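Local coordinates for protein putative dioxygenase (1H-3-hydroxy-4-oxoquinaldine 2,4-dioxygenase) (Mycobacteroides abscessus, PDB 6RA2) that uses an alpha/beta-hydrolase fold to cleave the ring of the Pseudomonas quorum-sensing signal PQS with dioxygen, giving N-octanoylanthranilate and carbon monoxide, at residues V52-R57 with A76-L81; C208-V213 with H233-Y238. All coordinates share one frame; numbering follows the deposited sequence.

How the contacts relate
Both contacts belong to the one sheet of the alpha/beta-hydrolase fold but lie toward different ends of it, their centres about 23 Å apart. Contact 1 is buried: it packs helix 71-84 against strand 51-54 and the loop that follows through direct contacts between side chains, a small apolar patch beside an arginine-aspartate salt bridge, with one water reaching the main chain of Arg-57. Contact 2 is partly buried and joins two neighbouring parallel strands, 209-214 and the outermost strand 236-240, so main-chain hydrogen bonds do most of the joining. Each has one arginine working in its own way: Arg-57, in the loop after strand 51-54, pairs with an aspartate of the helix, whereas Arg-211 reaches a serine on the next strand.

Contact 1 of 2, residues V52-R57 with A76-L81; sequences VRVCWR and ADTIGL
Arg-57 meets Asp-77 side-on, their side chains crossing at about a right angle while the guanidinium and carboxylate lie nearly coplanar, 16° apart. NE of Arg-57 reaches OD1 of Asp-77 at 2.7 Å and NH2 of Arg-57 reaches OD2 of Asp-77 at 2.8 Å, each oxygen offering its syn lone pair. The two-point grip should resist rotation of either group, and the bend in the arginine chain (chi3 62°) turns NE and NH2 to the acid. A water accepts from Arg-57 N and donates to Asp-77 OD1, while Asn-8 gives OD2 a second partner. This is the packing of an alpha/beta-hydrolase fold, where helix 71-84 lies on the sheet beside strand 51-54 and the loop that follows. Deeper in, Val-54 and Leu-81 point tip to tip, with CG2 of Val-54 3.6 Å from CD2 of Leu-81. The methyl of Thr-78 touches two neighbours: CG2 of Thr-78 is 3.9 Å from CG1 of Val-54 and 3.7 Å from CZ3 of Trp-56, whose ring it approaches obliquely. Helix 98-109 adds Ile-105 against Thr-78 and Ala-101 against Trp-56, whose side chain is about 8 Å from that of the substrate-binding His-97.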
# COMPACT_ATOMS: atom_id res chain seq x y z
N VAL A 52 13.24 -4.01 1.83
CA VAL A 52 12.56 -5.30 1.90
C VAL A 52 11.21 -5.11 1.24
O VAL A 52 10.36 -4.36 1.75
CB VAL A 52 12.40 -5.79 3.35
CG1 VAL A 52 11.63 -7.09 3.39
CG2 VAL A 52 13.76 -5.98 4.00
N ARG A 53 11.02 -5.72 0.07
CA ARG A 53 9.73 -5.75 -0.61
C ARG A 53 8.93 -6.96 -0.12
O ARG A 53 9.42 -8.09 -0.14
CB ARG A 53 9.92 -5.81 -2.12
CG ARG A 53 10.70 -4.65 -2.67
CD ARG A 53 10.59 -4.62 -4.17
NE ARG A 53 11.36 -5.71 -4.76
CZ ARG A 53 11.27 -6.10 -6.02
NH1 ARG A 53 10.41 -5.51 -6.84
NH2 ARG A 53 12.03 -7.10 -6.45
N VAL A 54 7.70 -6.72 0.33
CA VAL A 54 6.91 -7.75 1.00
C VAL A 54 5.66 -8.00 0.19
O VAL A 54 4.98 -7.05 -0.22
CB VAL A 54 6.56 -7.34 2.44
CG1 VAL A 54 5.57 -8.33 3.03
CG2 VAL A 54 7.81 -7.27 3.28
N CYS A 55 5.35 -9.28 -0.05
CA CYS A 55 4.08 -9.68 -0.64
C CYS A 55 3.09 -10.03 0.46
O CYS A 55 3.48 -10.45 1.56
CB CYS A 55 4.24 -10.91 -1.55
SG CYS A 55 5.26 -10.68 -2.99
N TRP A 56 1.80 -9.88 0.16
CA TRP A 56 0.80 -10.37 1.09
C TRP A 56 0.68 -11.89 0.98
O TRP A 56 1.02 -12.49 -0.04
CB TRP A 56 -0.55 -9.73 0.80
CG TRP A 56 -0.55 -8.22 0.73
CD1 TRP A 56 -0.93 -7.43 -0.34
CD2 TRP A 56 -0.20 -7.31 1.78
NE1 TRP A 56 -0.83 -6.11 -0.01
CE2 TRP A 56 -0.38 -6.00 1.28
CE3 TRP A 56 0.27 -7.48 3.09
CZ2 TRP A 56 -0.10 -4.86 2.05
CZ3 TRP A 56 0.53 -6.34 3.86
CH2 TRP A 56 0.34 -5.05 3.33
N ARG A 57 0.18 -12.51 2.05
CA ARG A 57 -0.22 -13.91 1.97
C ARG A 57 -1.18 -14.13 0.80
O ARG A 57 -2.02 -13.27 0.50
CB ARG A 57 -0.87 -14.36 3.29
CG ARG A 57 -2.26 -13.81 3.57
CD ARG A 57 -2.92 -14.53 4.77
NE ARG A 57 -2.18 -14.35 6.02
CZ ARG A 57 -2.49 -14.92 7.18
NH1 ARG A 57 -3.56 -15.71 7.30
NH2 ARG A 57 -1.75 -14.68 8.25
N ALA A 76 0.24 -8.59 10.83
CA ALA A 76 0.96 -9.56 11.66
C ALA A 76 1.96 -10.36 10.82
O ALA A 76 3.03 -10.73 11.32
CB ALA A 76 -0.02 -10.51 12.36
N ASP A 77 1.62 -10.64 9.56
CA ASP A 77 2.53 -11.36 8.68
C ASP A 77 3.80 -10.55 8.42
O ASP A 77 4.92 -11.04 8.61
CB ASP A 77 1.86 -11.70 7.35
CG ASP A 77 0.72 -12.69 7.50
OD1 ASP A 77 -0.14 -12.73 6.58
OD2 ASP A 77 0.69 -13.43 8.52
N THR A 78 3.65 -9.29 7.98
CA THR A 78 4.83 -8.50 7.65
C THR A 78 5.66 -8.20 8.88
O THR A 78 6.89 -8.18 8.80
CB THR A 78 4.47 -7.18 6.95
OG1 THR A 78 4.22 -6.18 7.94
CG2 THR A 78 3.29 -7.32 6.05
N ILE A 79 5.02 -7.99 10.03
CA ILE A 79 5.77 -7.80 11.27
C ILE A 79 6.56 -9.05 11.60
O ILE A 79 7.76 -8.99 11.89
CB ILE A 79 4.83 -7.42 12.42
CG1 ILE A 79 4.30 -6.00 12.25
CG2 ILE A 79 5.54 -7.55 13.76
CD1 ILE A 79 3.17 -5.69 13.20
N GLY A 80 5.89 -10.21 11.59
CA GLY A 80 6.58 -11.46 11.82
C GLY A 80 7.71 -11.70 10.84
O GLY A 80 8.75 -12.26 11.20
N LEU A 81 7.55 -11.25 9.60
CA LEU A 81 8.63 -11.34 8.62
C LEU A 81 9.79 -10.43 9.00
O LEU A 81 10.96 -10.85 8.99
CB LEU A 81 8.11 -10.98 7.22
CG LEU A 81 9.18 -10.99 6.12
CD1 LEU A 81 9.72 -12.40 5.92
CD2 LEU A 81 8.62 -10.44 4.81
O HOH W 1 0.20 -10.75 4.65

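Contact 2 of 2, residues C208-V213 with H233-Y238; sequences CAIRHV and HPWFSY
Strands 209-214 and 236-240, parallel neighbours at the edge of the alpha/beta-hydrolase sheet, are joined through helix 223-232 in a beta-alpha-beta crossover. Their hydrogen bonds alternate: Ile-210 N gives to Trp-235 O at 3.0 Å, Ser-237 N to Ile-210 O at 2.9 Å, and His-212 N to Ser-237 O at 3.1 Å. The two branches of Ile-210 reach different aromatic rings: CG1 lies beside the Trp-235 ring, 3.9 Å from CZ3 of Trp-235, both side chains pointing the same way, while CG2 meets CD1 of Phe-236 obliquely. Met-201 of helix 197-202 also packs against these three residues. On the same face, His-212 directs its ring away from strand 236-240 to hydrogen-bond His-226 through ND1 and the main-chain N of Leu-122 through NE2; its side chain is about 8 Å from that of active-site His-246. The other face carries Arg-211, whose NH1 forms salt bridges with Glu-259 and Asp-262. With the chain bent at chi3 (-47°), NE of Arg-211 donates to OG of Ser-237 at 3.0 Å (159°), the hydroxyl lying near the guanidinium plane, and a water links Arg-211 NH2 to that same OG.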
# COMPACT_ATOMS: atom_id res chain seq x y z
N CYS A 208 3.45 8.47 14.39
CA CYS A 208 4.73 8.69 13.72
C CYS A 208 4.52 9.70 12.58
O CYS A 208 3.46 10.31 12.44
CB CYS A 208 5.31 7.36 13.25
SG CYS A 208 4.47 6.62 11.81
N ALA A 209 5.53 9.89 11.74
CA ALA A 209 5.41 10.82 10.61
C ALA A 209 4.75 10.12 9.42
O ALA A 209 5.30 9.16 8.88
CB ALA A 209 6.78 11.36 10.22
N ILE A 210 3.59 10.62 9.01
CA ILE A 210 2.86 10.08 7.87
C ILE A 210 2.97 11.06 6.71
O ILE A 210 2.83 12.28 6.90
CB ILE A 210 1.37 9.82 8.20
CG1 ILE A 210 1.20 8.99 9.48
CG2 ILE A 210 0.64 9.27 6.98
CD1 ILE A 210 2.11 7.81 9.59
N ARG A 211 3.19 10.54 5.51
CA ARG A 211 3.11 11.33 4.30
C ARG A 211 2.26 10.60 3.27
O ARG A 211 2.49 9.43 2.98
CB ARG A 211 4.50 11.63 3.69
CG ARG A 211 4.43 12.45 2.39
CD ARG A 211 5.80 13.03 1.98
NE ARG A 211 6.50 13.66 3.10
CZ ARG A 211 7.77 14.06 3.07
NH1 ARG A 211 8.50 13.92 1.96
NH2 ARG A 211 8.31 14.63 4.14
N HIS A 212 1.28 11.30 2.71
CA HIS A 212 0.44 10.75 1.66
C HIS A 212 0.88 11.36 0.34
O HIS A 212 0.90 12.58 0.19
CB HIS A 212 -1.03 11.03 1.95
CG HIS A 212 -1.97 10.45 0.93
ND1 HIS A 212 -3.17 11.03 0.61
CD2 HIS A 212 -1.86 9.35 0.15
CE1 HIS A 212 -3.78 10.31 -0.32
NE2 HIS A 212 -3.01 9.29 -0.62
N VAL A 213 1.26 10.51 -0.60
CA VAL A 213 1.64 10.92 -1.94
C VAL A 213 0.60 10.37 -2.90
O VAL A 213 0.28 9.18 -2.86
CB VAL A 213 3.05 10.43 -2.31
CG1 VAL A 213 3.57 11.17 -3.52
CG2 VAL A 213 4.01 10.61 -1.12
N HIS A 233 -2.19 18.53 12.54
CA HIS A 233 -1.27 17.50 13.03
C HIS A 233 0.10 17.74 12.42
O HIS A 233 0.26 17.56 11.19
CB HIS A 233 -1.79 16.11 12.68
CG HIS A 233 -3.16 15.83 13.20
ND1 HIS A 233 -4.28 15.86 12.40
CD2 HIS A 233 -3.60 15.51 14.44
CE1 HIS A 233 -5.35 15.57 13.12
NE2 HIS A 233 -4.96 15.35 14.36
N PRO A 234 1.09 18.14 13.22
CA PRO A 234 2.43 18.40 12.66
C PRO A 234 3.11 17.16 12.13
O PRO A 234 4.06 17.29 11.35
CB PRO A 234 3.21 18.98 13.86
CG PRO A 234 2.18 19.25 14.92
CD PRO A 234 1.06 18.30 14.68
N TRP A 235 2.67 15.96 12.52
CA TRP A 235 3.32 14.75 12.03
C TRP A 235 2.89 14.38 10.62
O TRP A 235 3.46 13.44 10.05
CB TRP A 235 3.05 13.57 12.97
CG TRP A 235 1.66 13.45 13.49
CD1 TRP A 235 1.22 13.85 14.72
CD2 TRP A 235 0.53 12.84 12.84
NE1 TRP A 235 -0.11 13.56 14.87
CE2 TRP A 235 -0.56 12.93 13.73
CE3 TRP A 235 0.33 12.24 11.60
CZ2 TRP A 235 -1.83 12.44 13.41
CZ3 TRP A 235 -0.93 11.75 11.28
CH2 TRP A 235 -2.00 11.86 12.19
N PHE A 236 1.93 15.09 10.03
CA PHE A 236 1.35 14.72 8.75
C PHE A 236 1.81 15.66 7.66
O PHE A 236 1.79 16.88 7.82
CB PHE A 236 -0.19 14.73 8.81
CG PHE A 236 -0.84 14.38 7.50
CD1 PHE A 236 -1.02 13.05 7.13
CD2 PHE A 236 -1.25 15.37 6.63
CE1 PHE A 236 -1.62 12.72 5.92
CE2 PHE A 236 -1.85 15.05 5.41
CZ PHE A 236 -2.04 13.73 5.06
N SER A 237 2.21 15.08 6.53
CA SER A 237 2.54 15.82 5.32
C SER A 237 1.90 15.12 4.13
O SER A 237 1.37 14.01 4.25
CB SER A 237 4.05 15.95 5.11
OG SER A 237 4.69 14.69 5.32
N TYR A 238 1.98 15.77 2.97
CA TYR A 238 1.37 15.23 1.77
C TYR A 238 1.93 15.94 0.56
O TYR A 238 2.51 17.02 0.66
CB TYR A 238 -0.16 15.37 1.81
CG TYR A 238 -0.68 16.75 1.48
CD1 TYR A 238 -0.97 17.12 0.17
CD2 TYR A 238 -0.89 17.69 2.49
CE1 TYR A 238 -1.45 18.38 -0.12
CE2 TYR A 238 -1.37 18.95 2.21
CZ TYR A 238 -1.65 19.30 0.90
OH TYR A 238 -2.12 20.56 0.62
O HOH W 2 7.28 14.58 6.81